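Local coordinates for solute binding protein MsmE (Bacillus subtilis subsp. subtilis str. 168, PDB 4R6H), which binds melibiose, raffinose and stachyose as the solute-binding subunit of the MelEDC-MsmX ABC transporter, which imports these sugars, at residues Y197-A202 with F228-I234; L235-Q239 with L394-I398; G103-A107 with A312-D316. All coordinates share one frame; numbering follows the deposited sequence. Where two conformers were deposited one is given.

Interaction 1: Y197-A202 with F228-I234; sequences YYDQFA and FTYLSEI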
# COMPACT_ATOMS: atom_id res chain seq x y z
N TYR A 197 -3.37 10.39 0.44
CA TYR A 197 -4.42 10.90 1.33
C TYR A 197 -5.80 10.51 0.80
O TYR A 197 -6.66 9.96 1.52
CB TYR A 197 -4.26 12.44 1.49
CG TYR A 197 -5.51 13.11 1.99
CD1 TYR A 197 -5.85 13.09 3.35
CD2 TYR A 197 -6.39 13.67 1.09
CE1 TYR A 197 -7.05 13.67 3.79
CE2 TYR A 197 -7.59 14.23 1.51
CZ TYR A 197 -7.89 14.26 2.86
OH TYR A 197 -9.09 14.81 3.27
N TYR A 198 -6.05 10.87 -0.45
CA TYR A 198 -7.35 10.56 -1.05
C TYR A 198 -7.63 9.07 -1.06
O TYR A 198 -8.74 8.63 -0.75
CB TYR A 198 -7.47 11.13 -2.44
CG TYR A 198 -7.76 12.61 -2.57
CD1 TYR A 198 -8.96 13.16 -2.11
CD2 TYR A 198 -6.92 13.45 -3.28
CE1 TYR A 198 -9.26 14.51 -2.29
CE2 TYR A 198 -7.22 14.78 -3.47
CZ TYR A 198 -8.41 15.30 -3.00
OH TYR A 198 -8.66 16.65 -3.22
N ASP A 199 -6.64 8.30 -1.51
CA ASP A 199 -6.83 6.86 -1.68
C ASP A 199 -7.13 6.18 -0.35
O ASP A 199 -8.08 5.36 -0.25
CB ASP A 199 -5.57 6.27 -2.37
CG ASP A 199 -5.82 5.00 -3.12
OD1 ASP A 199 -6.94 4.67 -3.44
OD2 ASP A 199 -4.83 4.37 -3.49
N GLN A 200 -6.34 6.46 0.69
CA GLN A 200 -6.54 5.81 1.96
C GLN A 200 -7.89 6.19 2.56
O GLN A 200 -8.60 5.33 3.02
CB GLN A 200 -5.45 6.11 3.00
CG GLN A 200 -4.18 5.32 2.81
CD GLN A 200 -3.14 5.55 3.90
OE1 GLN A 200 -1.97 5.66 3.59
NE2 GLN A 200 -3.54 5.43 5.17
N PHE A 201 -8.21 7.50 2.55
CA PHE A 201 -9.45 7.92 3.23
C PHE A 201 -10.71 7.60 2.42
O PHE A 201 -11.81 7.59 2.96
CB PHE A 201 -9.39 9.37 3.69
CG PHE A 201 -8.59 9.58 4.95
CD1 PHE A 201 -9.07 9.14 6.20
CD2 PHE A 201 -7.37 10.22 4.91
CE1 PHE A 201 -8.33 9.37 7.34
CE2 PHE A 201 -6.64 10.48 6.05
CZ PHE A 201 -7.12 10.02 7.29
N ALA A 202 -10.57 7.34 1.13
CA ALA A 202 -11.72 6.90 0.33
C ALA A 202 -12.32 5.60 0.86
O ALA A 202 -13.52 5.37 0.76
CB ALA A 202 -11.31 6.69 -1.12
N PHE A 228 -17.62 12.24 -2.97
CA PHE A 228 -16.19 12.28 -2.75
C PHE A 228 -15.77 13.67 -2.26
O PHE A 228 -14.66 13.83 -1.75
CB PHE A 228 -15.45 11.97 -4.05
CG PHE A 228 -14.05 11.41 -3.88
CD1 PHE A 228 -13.90 10.07 -3.64
CD2 PHE A 228 -12.91 12.22 -4.01
CE1 PHE A 228 -12.64 9.52 -3.52
CE2 PHE A 228 -11.64 11.66 -3.86
CZ PHE A 228 -11.52 10.32 -3.62
N THR A 229 -16.62 14.69 -2.43
CA THR A 229 -16.21 16.06 -2.15
C THR A 229 -15.74 16.30 -0.74
O THR A 229 -14.85 17.15 -0.49
CB THR A 229 -17.39 17.04 -2.49
OG1 THR A 229 -17.83 16.78 -3.83
CG2 THR A 229 -17.02 18.47 -2.34
N TYR A 230 -16.36 15.55 0.16
CA TYR A 230 -15.94 15.58 1.57
C TYR A 230 -14.42 15.55 1.78
O TYR A 230 -13.87 16.34 2.54
CB TYR A 230 -16.59 14.42 2.32
CG TYR A 230 -16.16 14.25 3.74
CD1 TYR A 230 -16.72 15.00 4.75
CD2 TYR A 230 -15.19 13.31 4.10
CE1 TYR A 230 -16.35 14.82 6.09
CE2 TYR A 230 -14.82 13.15 5.43
CZ TYR A 230 -15.39 13.88 6.40
OH TYR A 230 -14.97 13.70 7.71
N LEU A 231 -13.74 14.66 1.05
CA LEU A 231 -12.29 14.59 1.24
C LEU A 231 -11.52 15.82 0.78
O LEU A 231 -10.50 16.21 1.37
CB LEU A 231 -11.71 13.34 0.56
CG LEU A 231 -12.26 12.02 1.11
CD1 LEU A 231 -11.76 10.88 0.24
CD2 LEU A 231 -11.92 11.84 2.56
N SER A 232 -12.04 16.46 -0.26
CA SER A 232 -11.42 17.69 -0.70
C SER A 232 -11.69 18.87 0.29
O SER A 232 -10.82 19.73 0.51
CB SER A 232 -11.93 18.06 -2.09
OG SER A 232 -11.40 17.14 -3.07
N GLU A 233 -12.90 18.87 0.84
CA GLU A 233 -13.26 19.86 1.86
C GLU A 233 -12.36 19.73 3.09
O GLU A 233 -11.86 20.73 3.60
CB GLU A 233 -14.73 19.79 2.22
CG GLU A 233 -15.57 20.37 1.10
CD GLU A 233 -17.02 20.07 1.26
OE1 GLU A 233 -17.35 18.92 1.58
OE2 GLU A 233 -17.81 20.99 1.08
N ILE A 234 -12.15 18.49 3.54
CA ILE A 234 -11.28 18.27 4.69
C ILE A 234 -9.86 18.76 4.39
O ILE A 234 -9.22 19.45 5.18
CB ILE A 234 -11.28 16.79 5.09
CG1 ILE A 234 -12.63 16.35 5.68
CG2 ILE A 234 -10.15 16.58 6.11
CD1 ILE A 234 -13.08 17.14 6.91
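Leu231 packs into a hole on helix 192-206 formed by Tyr197, Tyr198, Phe201 and Ala202. Its CB lies at the edge of the Tyr198 ring, 3.8 Å from Tyr198 CD1. CG follows beside the residue's own backbone N (chi1 -61°) and leads the two methyl groups to the other helix. There they part. Leu231 CD1 sits 3.8 Å from the backbone N of Ala202 and also lies over one face of the Phe228 ring, toward its rim. Leu231 CD2 meets Phe201 CB at 3.7 Å.

Two tyrosines reach past this leucine with their hydroxyls. Tyr197 OH donates to Leu231 O at 2.7 Å, in the carbonyl plane and on a lone pair. The same hydroxyl touches Ile234 CB. Tyr198 OH shares a 2.8 Å hydrogen bond with Ser232 OG, so both buried hydroxyls have a partner. The Tyr198 and Phe228 rings are nearly parallel but slid apart, with little overlap. They touch where Tyr198 CD1 comes 3.5 Å from Phe228 CE2. Beyond them, helix 383-395 covers Tyr198 and Phe228 through Val390 and Leu387.

The helix axes approach to 10.5 Å, with their directions 127° apart. This is knobs-into-holes packing between two steeply crossed helices, in the helical part of one lobe of a solute-binding protein.

Interaction 2: L235-Q239 with L394-I398; sequences LKQMQ and LAADI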
# COMPACT_ATOMS: atom_id res chain seq x y z
N LEU A 235 -9.35 18.44 3.21
CA LEU A 235 -7.99 18.87 2.85
C LEU A 235 -7.88 20.40 2.80
O LEU A 235 -6.93 20.97 3.27
CB LEU A 235 -7.55 18.22 1.52
CG LEU A 235 -6.08 18.37 1.12
CD1 LEU A 235 -5.18 17.89 2.25
CD2 LEU A 235 -5.80 17.63 -0.20
N LYS A 236 -8.90 21.05 2.27
CA LYS A 236 -8.95 22.49 2.21
C LYS A 236 -9.08 23.11 3.60
O LYS A 236 -8.40 24.10 3.84
CB LYS A 236 -10.10 22.95 1.29
CG LYS A 236 -10.04 24.47 1.02
CD LYS A 236 -8.83 24.79 0.15
CE LYS A 236 -8.77 26.27 -0.21
NZ LYS A 236 -7.62 26.52 -1.10
N GLN A 237 -9.88 22.49 4.47
CA GLN A 237 -9.91 22.89 5.90
C GLN A 237 -8.54 22.83 6.54
O GLN A 237 -8.06 23.77 7.19
CB GLN A 237 -10.85 22.00 6.66
CG GLN A 237 -12.28 22.23 6.32
CD GLN A 237 -13.17 21.17 6.93
OE1 GLN A 237 -12.86 20.59 8.00
NE2 GLN A 237 -14.28 20.90 6.26
N MET A 238 -7.84 21.73 6.30
CA MET A 238 -6.52 21.59 6.89
C MET A 238 -5.58 22.66 6.37
O MET A 238 -4.80 23.22 7.10
CB MET A 238 -5.95 20.19 6.58
CG MET A 238 -6.76 19.10 7.21
SD MET A 238 -6.22 17.45 6.64
CE MET A 238 -7.07 16.39 7.79
N GLN A 239 -5.62 22.93 5.07
CA GLN A 239 -4.79 23.99 4.53
C GLN A 239 -5.14 25.35 5.14
O GLN A 239 -4.30 26.08 5.67
CB GLN A 239 -4.95 24.04 3.02
CG GLN A 239 -4.08 25.07 2.34
CD GLN A 239 -4.60 25.45 0.97
OE1 GLN A 239 -5.77 25.79 0.82
NE2 GLN A 239 -3.73 25.42 -0.03
N LEU A 394 -5.48 21.60 -5.60
CA LEU A 394 -6.17 22.13 -4.44
C LEU A 394 -5.15 22.85 -3.56
O LEU A 394 -5.34 24.02 -3.19
CB LEU A 394 -6.85 20.99 -3.65
CG LEU A 394 -7.61 21.42 -2.39
CD1 LEU A 394 -8.52 20.26 -2.03
CD2 LEU A 394 -6.73 21.75 -1.17
N ALA A 395 -4.02 22.20 -3.27
CA ALA A 395 -3.05 22.79 -2.34
C ALA A 395 -2.46 24.07 -2.91
O ALA A 395 -2.08 24.98 -2.15
CB ALA A 395 -1.93 21.80 -2.01
N ALA A 396 -2.38 24.13 -4.24
CA ALA A 396 -1.85 25.30 -4.91
C ALA A 396 -2.93 26.38 -5.18
O ALA A 396 -2.64 27.37 -5.81
CB ALA A 396 -1.18 24.88 -6.21
N ASP A 397 -4.15 26.18 -4.71
CA ASP A 397 -5.24 27.14 -4.83
C ASP A 397 -5.69 27.35 -6.28
O ASP A 397 -6.32 28.38 -6.62
CB ASP A 397 -4.91 28.50 -4.16
CG ASP A 397 -4.70 28.39 -2.66
OD1 ASP A 397 -5.14 27.40 -2.05
OD2 ASP A 397 -4.08 29.31 -2.08
N ILE A 398 -5.46 26.34 -7.10
CA ILE A 398 -5.88 26.36 -8.52
C ILE A 398 -7.34 25.86 -8.67
O ILE A 398 -8.10 26.42 -9.47
CB ILE A 398 -4.94 25.55 -9.40
CG1 ILE A 398 -3.53 26.16 -9.40
CG2 ILE A 398 -5.46 25.46 -10.84
CD1 ILE A 398 -2.46 25.23 -9.90
O HOH W 1 -7.86 25.31 -3.50
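This is a small, partly buried contact between two helices, apolar on one side and charged on the other. It joins helix 229-240 to the C-terminal end of helix 383-395 and the turn that follows. Leu394 supplies the apolar part. Its CD2 lies 3.9 Å from Lys236 CD and 4.1 Å from Leu235 CG.

Lys236 runs on past Leu394, bent at chi2 (69°), to the polar side. Its NZ forms a 2.8 Å salt bridge with Asp397 OD1. It donates to Gln239 OE1 one turn along its own helix, on a lone pair in the carbonyl plane. A water accepts a third bond from it and donates to Leu394 O. Three partners grip the ammonium group. The Gln239 amide is held at both ends, OE1 by this lysine and NE2 by a longer bond of 3.2 Å to Asp397 OD1. That bond is bent and meets OD1 from above the carboxylate plane. The amide and carboxylate planes are 74° apart. Asp397 has positive phi and closes helix 383-395 in a Schellman motif.

Helix 192-206 lies against the apolar side, with Tyr197 on Leu235 and Tyr198 on Leu394. Helix 401-420 touches Leu394 through Ile404 and Lys236 through Pro401.

Interaction 3: G103-A107 with A312-D316; sequences GEYTA and AAWKD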
# COMPACT_ATOMS: atom_id res chain seq x y z
N GLY A 103 -6.36 -12.38 -13.07
CA GLY A 103 -7.23 -13.52 -12.80
C GLY A 103 -7.16 -14.62 -13.84
O GLY A 103 -7.13 -15.80 -13.50
N GLU A 104 -7.11 -14.25 -15.11
CA GLU A 104 -7.08 -15.22 -16.20
C GLU A 104 -5.74 -15.91 -16.44
O GLU A 104 -5.67 -16.83 -17.23
CB GLU A 104 -7.51 -14.58 -17.52
CG GLU A 104 -8.89 -13.94 -17.50
CD GLU A 104 -9.96 -14.88 -16.95
OE1 GLU A 104 -9.92 -16.09 -17.25
OE2 GLU A 104 -10.85 -14.39 -16.22
N TYR A 105 -4.67 -15.48 -15.79
CA TYR A 105 -3.34 -16.03 -16.05
C TYR A 105 -2.74 -16.83 -14.88
O TYR A 105 -1.76 -17.52 -15.07
CB TYR A 105 -2.37 -14.89 -16.41
CG TYR A 105 -2.81 -14.12 -17.64
CD1 TYR A 105 -2.51 -14.58 -18.90
CD2 TYR A 105 -3.56 -12.95 -17.51
CE1 TYR A 105 -2.95 -13.89 -20.04
CE2 TYR A 105 -3.99 -12.26 -18.64
CZ TYR A 105 -3.68 -12.75 -19.88
OH TYR A 105 -4.11 -12.04 -20.98
N THR A 106 -3.29 -16.64 -13.69
CA THR A 106 -2.69 -17.20 -12.48
C THR A 106 -3.05 -18.66 -12.28
O THR A 106 -4.21 -19.08 -12.50
CB THR A 106 -3.11 -16.44 -11.23
OG1 THR A 106 -4.52 -16.19 -11.27
CG2 THR A 106 -2.41 -15.10 -11.15
N ALA A 107 -2.05 -19.45 -11.88
CA ALA A 107 -2.30 -20.81 -11.38
C ALA A 107 -2.96 -20.75 -10.02
O ALA A 107 -2.56 -19.97 -9.17
CB ALA A 107 -1.00 -21.58 -11.29
N ALA A 312 2.93 -15.02 -8.08
CA ALA A 312 1.90 -15.74 -8.79
C ALA A 312 2.58 -16.56 -9.88
O ALA A 312 3.58 -16.11 -10.46
CB ALA A 312 0.92 -14.76 -9.42
N ALA A 313 2.10 -17.77 -10.11
CA ALA A 313 2.67 -18.64 -11.16
C ALA A 313 1.79 -18.52 -12.37
O ALA A 313 0.56 -18.50 -12.30
CB ALA A 313 2.75 -20.09 -10.68
N TRP A 314 2.42 -18.50 -13.53
CA TRP A 314 1.64 -18.53 -14.77
C TRP A 314 1.09 -19.95 -14.99
O TRP A 314 1.87 -20.89 -15.03
CB TRP A 314 2.53 -18.16 -15.92
CG TRP A 314 1.84 -18.14 -17.26
CD1 TRP A 314 0.52 -17.91 -17.51
CD2 TRP A 314 2.48 -18.32 -18.52
NE1 TRP A 314 0.29 -17.95 -18.89
CE2 TRP A 314 1.48 -18.18 -19.52
CE3 TRP A 314 3.79 -18.57 -18.91
CZ2 TRP A 314 1.76 -18.33 -20.90
CZ3 TRP A 314 4.08 -18.68 -20.32
CH2 TRP A 314 3.07 -18.56 -21.25
N LYS A 315 -0.23 -20.04 -15.12
CA LYS A 315 -0.90 -21.34 -15.25
C LYS A 315 -0.40 -22.14 -16.45
O LYS A 315 -0.40 -23.37 -16.41
CB LYS A 315 -2.42 -21.17 -15.31
CG LYS A 315 -2.96 -20.54 -16.59
CD LYS A 315 -4.49 -20.41 -16.54
CE LYS A 315 -5.04 -19.78 -17.81
NZ LYS A 315 -5.07 -20.74 -18.95
N ASP A 316 0.03 -21.45 -17.49
CA ASP A 316 0.49 -22.12 -18.69
C ASP A 316 2.01 -22.14 -18.81
O ASP A 316 2.53 -22.48 -19.86
CB ASP A 316 -0.24 -21.52 -19.91
CG ASP A 316 -1.72 -21.84 -19.88
OD1 ASP A 316 -2.11 -22.93 -19.42
OD2 ASP A 316 -2.52 -20.96 -20.25
O HOH W 2 -0.53 -18.11 -8.91
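Two backbone hydrogen bonds tie the loop 103-107 to segment 312-316. Lys315 N donates to Tyr105 O at 2.9 Å, nearly straight at 176°. Ala107 N donates to Ala313 O at 2.8 Å. The two bonds flank Thr106 and Trp314, whose CA atoms are 5.1 Å apart. This is the pattern of a non-hydrogen-bonded pair in an antiparallel bridge. The bridge is single, and the two chain segments run about 100° apart, so it does not grow into a longer ladder. One water carries the link a step further. It donates to Ala107 O and accepts from Ala313 N.

Side chains pack around this backbone core. Trp314 CG lies anti to the backbone N (chi1 -180°), and the indole turns an edge to the loop: Trp314 CD1 comes 3.4 Å from Tyr105 O, in the ring plane. Tyr105 CB touches the same CD1 more loosely. Ala107 CB points toward the strand and meets Ala313 CB at 4.1 Å, while Leu320 of helix 320-331 touches both alanines. Thr106 turns its CB away from the strand, yet its CG2 still reaches Ala312 CB at 3.8 Å. Phe92 of strand 91-92 touches both of these residues. Thr106 O is taken by Lys132 NZ. The Lys315 side chain runs along the loop, with CG near Tyr105 O and CE near Glu104 O, and its NZ forms a salt bridge with Asp316 OD2. Two conformers of this lysine were deposited, so these side-chain contacts are less certain.

Strand 310-313 is the middle strand of a three-stranded antiparallel sheet, between 91-92 and 136-137. Beside it, an isolated beta bridge fastens the loop that follows helix 98-102, a local arrangement within one lobe of the solute-binding protein fold.

How the interactions relate
Interactions 1 and 2 are neighbours, with centres 12 Å apart, and use successive turns of helix 229-240. Leu394 of interaction 2 joins them: its CD1 lies 3.5 Å from Ser232 O and 3.8 Å from Tyr198 OH. Together they form one continuous patch of helix packing. Interaction 3 is remote, its centre about 35 Å from that of interaction 1 and about 44 Å from that of interaction 2. It lies across the chain's centre from interaction 2, consistent with a place in the other lobe. In this family the sugar binds between the lobes. The structure is an open conformation, and each of the three contacts joins parts of the fold.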